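Aminopeptidase N family protein (PDB 4FGM) probably acts as a zinc-dependent aminopeptidase of the M61 family, cleaving residues from the amino end of peptides. Local coordinates at residues T243-S248 and C272-H277; S278-T283 and E307-Y312. All blocks are in the same frame, centred on the assembly; numbering follows the deposited sequence.

Contact 1: T243-S248 and C272-H277; sequences TALLCS and CHEYFH. With ZN (zinc ion), chain C; MAE (maleic acid), chain B.
T243 and L245 of strand 242-248 meet the helix 262-277 through one side chain, E274, and the contact between them is entirely van der Waals. The T243 side chain crosses that of E274 at about a right angle, its OG1 3.1 Å from E274 CB and 3.2 Å from E274 CG. T243 OG1 is hydrogen-bonded to L237 O and meets only the aliphatic part of E274. One leucine branch does the rest: L245 CD2 rests against E274 CG at 3.5 Å, the two side chains running past each other in opposite directions. A bend in the glutamate chain (chi2 -48°) carries its carboxylate beyond T243, toward the metal site, where E274 OE1 stops 3.7 Å from maleic acid O2. Shortened to alanine, this residue has no carboxylate, and its loss would probably leave T243 OG1 and L245 CD2 facing a gap and the pocket without an acid on this side.

The flanking histidines of the HExxH motif bind the metal. H273 NE2 lies 2.3 Å from zinc and H277 NE2 2.0 Å, E307 completes the protein ligands, and maleic acid O2 is a further one. D314 OD2 is hydrogen-bonded to H273 ND1, a second-shell contact that helps to fix the ring's rotation.

Behind the contact, strand 242-248 pairs with strands 222-230 and 235-238, and helix 262-277 packs against helices 197-215 and 308-320.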
loop_
_atom_site.group_PDB
_atom_site.type_symbol
_atom_site.label_atom_id
_atom_site.label_comp_id
_atom_site.label_asym_id
_atom_site.label_seq_id
_atom_site.Cartn_x
_atom_site.Cartn_y
_atom_site.Cartn_z
ATOM N N THR A 243 2.733 5.763 -10.472
ATOM C CA THR A 243 2.545 5.427 -9.074
ATOM C C THR A 243 3.314 6.442 -8.250
ATOM O O THR A 243 4.331 6.971 -8.696
ATOM C CB THR A 243 3.034 3.988 -8.739
ATOM O OG1 THR A 243 2.763 3.706 -7.359
ATOM C CG2 THR A 243 4.522 3.836 -9.001
ATOM N N ALA A 244 2.796 6.740 -7.066
ATOM C CA ALA A 244 3.449 7.675 -6.158
ATOM C C ALA A 244 3.991 6.844 -4.993
ATOM O O ALA A 244 3.238 6.146 -4.299
ATOM C CB ALA A 244 2.449 8.722 -5.658
ATOM N N LEU A 245 5.302 6.916 -4.793
ATOM C CA LEU A 245 5.956 6.160 -3.737
ATOM C C LEU A 245 6.678 7.037 -2.731
ATOM O O LEU A 245 7.209 8.091 -3.072
ATOM C CB LEU A 245 6.994 5.213 -4.338
ATOM C CG LEU A 245 6.624 4.358 -5.547
ATOM C CD1 LEU A 245 7.907 3.749 -6.129
ATOM C CD2 LEU A 245 5.614 3.281 -5.133
ATOM N N LEU A 246 6.695 6.585 -1.486
ATOM C CA LEU A 246 7.425 7.272 -0.430
ATOM C C LEU A 246 8.318 6.173 0.121
ATOM O O LEU A 246 7.823 5.169 0.625
ATOM C CB LEU A 246 6.493 7.775 0.667
ATOM C CG LEU A 246 7.247 8.395 1.847
ATOM C CD1 LEU A 246 8.020 9.625 1.379
ATOM C CD2 LEU A 246 6.261 8.755 2.952
ATOM N N CYS A 247 9.629 6.337 -0.003
ATOM C CA CYS A 247 10.542 5.313 0.488
ATOM C C CYS A 247 11.697 5.870 1.299
ATOM O O CYS A 247 11.984 7.064 1.268
ATOM C CB CYS A 247 11.099 4.495 -0.679
ATOM S SG CYS A 247 12.303 5.384 -1.654
ATOM N N SER A 248 12.367 4.979 2.021
ATOM C CA SER A 248 13.504 5.361 2.848
ATOM C C SER A 248 14.758 5.421 1.994
ATOM O O SER A 248 14.956 4.604 1.092
ATOM C CB SER A 248 13.674 4.359 3.983
ATOM O OG SER A 248 12.488 4.301 4.752
ATOM N N CYS A 272 7.178 -3.275 -7.718
ATOM C CA CYS A 272 6.556 -4.421 -8.357
ATOM C C CYS A 272 5.074 -4.485 -7.983
ATOM O O CYS A 272 4.228 -4.852 -8.797
ATOM C CB CYS A 272 7.260 -5.700 -7.904
ATOM S SG CYS A 272 6.651 -7.199 -8.669
ATOM N N HIS A 273 4.779 -4.116 -6.740
ATOM C CA HIS A 273 3.423 -4.130 -6.215
ATOM C C HIS A 273 2.535 -3.075 -6.904
ATOM O O HIS A 273 1.419 -3.373 -7.355
ATOM C CB HIS A 273 3.468 -3.874 -4.702
ATOM C CG HIS A 273 2.136 -3.952 -4.027
ATOM N ND1 HIS A 273 1.713 -5.075 -3.347
ATOM C CD2 HIS A 273 1.130 -3.051 -3.929
ATOM C CE1 HIS A 273 0.504 -4.863 -2.857
ATOM N NE2 HIS A 273 0.127 -3.643 -3.195
ATOM N N GLU A 274 3.024 -1.842 -6.991
ATOM C CA GLU A 274 2.233 -0.785 -7.610
ATOM C C GLU A 274 2.050 -1.024 -9.108
ATOM O O GLU A 274 0.967 -0.807 -9.653
ATOM C CB GLU A 274 2.891 0.574 -7.366
ATOM C CG GLU A 274 3.129 0.921 -5.892
ATOM C CD GLU A 274 1.915 0.687 -5.008
ATOM O OE1 GLU A 274 0.777 0.780 -5.508
ATOM O OE2 GLU A 274 2.092 0.421 -3.803
ATOM N N TYR A 275 3.114 -1.485 -9.761
ATOM C CA TYR A 275 3.094 -1.765 -11.196
ATOM C C TYR A 275 2.031 -2.820 -11.503
ATOM O O TYR A 275 1.220 -2.656 -12.417
ATOM C CB TYR A 275 4.468 -2.266 -11.647
ATOM C CG TYR A 275 4.715 -2.190 -13.143
ATOM C CD1 TYR A 275 4.876 -0.957 -13.780
ATOM C CD2 TYR A 275 4.833 -3.353 -13.914
ATOM C CE1 TYR A 275 5.154 -0.885 -15.138
ATOM C CE2 TYR A 275 5.111 -3.291 -15.276
ATOM C CZ TYR A 275 5.274 -2.058 -15.881
ATOM O OH TYR A 275 5.586 -1.989 -17.214
ATOM N N PHE A 276 2.032 -3.901 -10.730
ATOM C CA PHE A 276 1.068 -4.980 -10.912
ATOM C C PHE A 276 -0.354 -4.432 -10.815
ATOM O O PHE A 276 -1.264 -4.861 -11.543
ATOM C CB PHE A 276 1.255 -6.041 -9.827
ATOM C CG PHE A 276 0.540 -7.334 -10.109
ATOM C CD1 PHE A 276 1.076 -8.254 -11.008
ATOM C CD2 PHE A 276 -0.679 -7.621 -9.504
ATOM C CE1 PHE A 276 0.412 -9.443 -11.297
ATOM C CE2 PHE A 276 -1.355 -8.814 -9.785
ATOM C CZ PHE A 276 -0.808 -9.726 -10.688
ATOM N N HIS A 277 -0.531 -3.474 -9.908
ATOM C CA HIS A 277 -1.831 -2.837 -9.688
ATOM C C HIS A 277 -2.340 -2.179 -10.980
ATOM O O HIS A 277 -3.552 -1.929 -11.121
ATOM C CB HIS A 277 -1.746 -1.783 -8.573
ATOM C CG HIS A 277 -2.070 -2.315 -7.210
ATOM N ND1 HIS A 277 -3.143 -3.149 -6.962
ATOM C CD2 HIS A 277 -1.501 -2.075 -6.007
ATOM C CE1 HIS A 277 -3.221 -3.396 -5.669
ATOM N NE2 HIS A 277 -2.236 -2.754 -5.068
HETATM ZN ZN ZN C . -1.911 -2.673 -3.098
HETATM C C1 MAE B . -1.823 -0.434 -1.632
HETATM O O1 MAE B . -2.912 -1.027 -1.314
HETATM O O2 MAE B . -1.460 -0.472 -2.830
HETATM C C2 MAE B . -1.099 0.296 -0.568
HETATM C C3 MAE B . -1.374 1.433 0.066
HETATM C C4 MAE B . -2.536 2.289 -0.144
HETATM O O3 MAE B . -3.439 2.108 -0.984
HETATM O O4 MAE B . -2.608 3.257 0.642
#

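Contact 2: S278-T283 and E307-Y312; sequences SWNIKT and EGMTSY. With ZN (zinc ion), chain C; MAE (maleic acid), chain B.
N280 and T310 form the closest backbone approach, with their CA atoms 7.4 Å apart, where the irregular chain following helix 262-277 passes the first turn of helix 308-320. Segment 307-312 supplies the third protein ligand of a gluzincin-type zinc site, the glutamate E307 just ahead of helix 308-320, which joins the two histidines of HExxH.

The side-chain contact belongs to N280. Its amide reaches over to the helix, and N280 ND2 gives T310 OG1 a weak hydrogen bond of 3.2 Å, bent to 124° at the hydrogen. The same nitrogen lies 3.8 Å from CB of selenomethionine M309, whose selenium points off from the 278-283 segment. T310 OG1 sits beside its own backbone N (chi1 -47°), a position from which it also reaches back to hydrogen-bond Y306 O; the amide is therefore its second partner. The backbone O of N280 is hydrogen-bonded to H277 ND1, which helps to steady the ring of a zinc ligand from the second shell.

E307 takes no part in the N280 contact but turns its carboxylate to the metal. E307 OE1 binds zinc at 2.2 Å, whereas E307 OE2 stands 3.0 Å from the ion and 2.6 Å from maleic acid O1. At the start of the helix, E307 O is gripped twice by S311, by its N at 2.8 Å and by its OG at 2.9 Å, the hydroxyl lying 41° above the carbonyl plane.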
loop_
_atom_site.group_PDB
_atom_site.type_symbol
_atom_site.label_atom_id
_atom_site.label_comp_id
_atom_site.label_asym_id
_atom_site.label_seq_id
_atom_site.Cartn_x
_atom_site.Cartn_y
_atom_site.Cartn_z
ATOM N N SER A 278 -1.427 -1.873 -11.909
ATOM C CA SER A 278 -1.835 -1.256 -13.177
ATOM C C SER A 278 -2.885 -2.146 -13.831
ATOM O O SER A 278 -3.836 -1.661 -14.478
ATOM C CB SER A 278 -0.648 -1.132 -14.125
ATOM O OG SER A 278 0.171 -0.051 -13.728
ATOM N N TRP A 279 -2.689 -3.455 -13.705
ATOM C CA TRP A 279 -3.636 -4.390 -14.286
ATOM C C TRP A 279 -4.656 -4.730 -13.213
ATOM O O TRP A 279 -5.875 -4.667 -13.434
ATOM C CB TRP A 279 -2.933 -5.674 -14.702
ATOM C CG TRP A 279 -2.076 -5.532 -15.900
ATOM C CD1 TRP A 279 -2.433 -5.769 -17.205
ATOM C CD2 TRP A 279 -0.702 -5.148 -15.921
ATOM N NE1 TRP A 279 -1.351 -5.563 -18.039
ATOM C CE2 TRP A 279 -0.276 -5.186 -17.277
ATOM C CE3 TRP A 279 0.218 -4.783 -14.925
ATOM C CZ2 TRP A 279 1.023 -4.870 -17.659
ATOM C CZ3 TRP A 279 1.514 -4.469 -15.299
ATOM C CH2 TRP A 279 1.911 -4.518 -16.660
ATOM N N ASN A 280 -4.149 -5.077 -12.042
ATOM C CA ASN A 280 -5.016 -5.461 -10.945
ATOM C C ASN A 280 -5.419 -4.293 -10.061
ATOM O O ASN A 280 -4.585 -3.796 -9.283
ATOM C CB ASN A 280 -4.272 -6.528 -10.146
ATOM C CG ASN A 280 -5.183 -7.429 -9.327
ATOM O OD1 ASN A 280 -6.393 -7.468 -9.534
ATOM N ND2 ASN A 280 -4.581 -8.192 -8.398
ATOM N N ILE A 281 -6.644 -3.808 -10.281
ATOM C CA ILE A 281 -7.266 -2.671 -9.601
ATOM C C ILE A 281 -7.425 -1.386 -10.373
ATOM O O ILE A 281 -8.311 -0.582 -10.040
ATOM C CB ILE A 281 -6.605 -2.333 -8.235
ATOM C CG1 ILE A 281 -7.644 -1.663 -7.324
ATOM C CG2 ILE A 281 -5.537 -1.272 -8.420
ATOM C CD1 ILE A 281 -8.894 -2.482 -7.146
ATOM N N LYS A 282 -6.553 -1.164 -11.346
ATOM C CA LYS A 282 -6.673 0.057 -12.118
ATOM C C LYS A 282 -7.536 -0.214 -13.342
ATOM O O LYS A 282 -8.322 0.658 -13.739
ATOM C CB LYS A 282 -5.310 0.589 -12.566
ATOM C CG LYS A 282 -4.578 1.372 -11.471
ATOM C CD LYS A 282 -5.557 1.940 -10.444
ATOM C CE LYS A 282 -6.018 3.303 -10.861
ATOM N NZ LYS A 282 -7.324 3.582 -10.225
ATOM N N THR A 283 -7.392 -1.398 -13.952
ATOM C CA THR A 283 -8.197 -1.740 -15.125
ATOM C C THR A 283 -9.140 -2.880 -14.757
ATOM O O THR A 283 -10.348 -2.786 -14.979
ATOM C CB THR A 283 -7.319 -2.117 -16.330
ATOM O OG1 THR A 283 -6.220 -2.932 -15.900
ATOM C CG2 THR A 283 -6.795 -0.854 -17.002
ATOM N N GLU A 307 -5.904 -6.898 -3.399
ATOM C CA GLU A 307 -4.729 -6.610 -2.593
ATOM C C GLU A 307 -3.973 -7.914 -2.344
ATOM O O GLU A 307 -2.742 -7.941 -2.399
ATOM C CB GLU A 307 -5.114 -5.952 -1.266
ATOM C CG GLU A 307 -5.533 -4.489 -1.390
ATOM C CD GLU A 307 -4.492 -3.633 -2.096
ATOM O OE1 GLU A 307 -3.370 -4.119 -2.313
ATOM O OE2 GLU A 307 -4.795 -2.471 -2.429
ATOM N N GLY A 308 -4.721 -8.993 -2.100
ATOM C CA GLY A 308 -4.123 -10.295 -1.838
ATOM C C GLY A 308 -3.229 -10.842 -2.938
ATOM O O GLY A 308 -2.063 -11.161 -2.679
HETATM N N MSE A 309 -3.764 -10.960 -4.158
HETATM C CA MSE A 309 -2.990 -11.476 -5.287
HETATM C C MSE A 309 -1.736 -10.629 -5.485
HETATM O O MSE A 309 -0.633 -11.155 -5.690
HETATM C CB MSE A 309 -3.817 -11.446 -6.584
HETATM C CG MSE A 309 -5.155 -12.186 -6.542
HETATM SE SE MSE A 309 -5.057 -14.096 -6.113
HETATM C CE MSE A 309 -5.841 -14.041 -4.353
ATOM N N THR A 310 -1.918 -9.312 -5.422
ATOM C CA THR A 310 -0.815 -8.374 -5.597
ATOM C C THR A 310 0.239 -8.560 -4.503
ATOM O O THR A 310 1.440 -8.433 -4.752
ATOM C CB THR A 310 -1.322 -6.924 -5.555
ATOM O OG1 THR A 310 -2.480 -6.803 -6.394
ATOM C CG2 THR A 310 -0.228 -5.962 -6.034
ATOM N N SER A 311 -0.216 -8.875 -3.293
ATOM C CA SER A 311 0.702 -9.079 -2.179
ATOM C C SER A 311 1.461 -10.391 -2.287
ATOM O O SER A 311 2.423 -10.613 -1.559
ATOM C CB SER A 311 -0.040 -9.015 -0.846
ATOM O OG SER A 311 -0.449 -7.685 -0.580
ATOM N N TYR A 312 1.028 -11.263 -3.191
ATOM C CA TYR A 312 1.721 -12.531 -3.401
ATOM C C TYR A 312 2.706 -12.340 -4.546
ATOM O O TYR A 312 3.853 -12.776 -4.480
ATOM C CB TYR A 312 0.730 -13.637 -3.765
ATOM C CG TYR A 312 1.374 -14.855 -4.397
ATOM C CD1 TYR A 312 2.182 -15.711 -3.649
ATOM C CD2 TYR A 312 1.165 -15.155 -5.748
ATOM C CE1 TYR A 312 2.764 -16.838 -4.226
ATOM C CE2 TYR A 312 1.739 -16.278 -6.335
ATOM C CZ TYR A 312 2.537 -17.118 -5.569
ATOM O OH TYR A 312 3.095 -18.238 -6.142
HETATM ZN ZN ZN C . -1.911 -2.673 -3.098
HETATM C C1 MAE B . -1.823 -0.434 -1.632
HETATM O O1 MAE B . -2.912 -1.027 -1.314
HETATM O O2 MAE B . -1.460 -0.472 -2.830
HETATM C C2 MAE B . -1.099 0.296 -0.568
HETATM C C3 MAE B . -1.374 1.433 0.066
HETATM C C4 MAE B . -2.536 2.289 -0.144
HETATM O O3 MAE B . -3.439 2.108 -0.984
HETATM O O4 MAE B . -2.608 3.257 0.642
#

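Both contacts are buried and meet at a single zinc ion, to which contact 1 supplies two histidines and contact 2 the glutamate. They follow one another in the chain: it runs straight from 272-277 of contact 1 into 278-283 of contact 2, the two joined by a probable backbone hydrogen bond from K282 N to H277 O. T310 also packs against helix 262-277, its CG2 near H273 O. Their chemistry differs with place. Strand meets helix through aliphatic and hydroxyl surfaces with no hydrogen bond across, whereas loop meets helix through an amide and a hydroxyl joined by one weak bond.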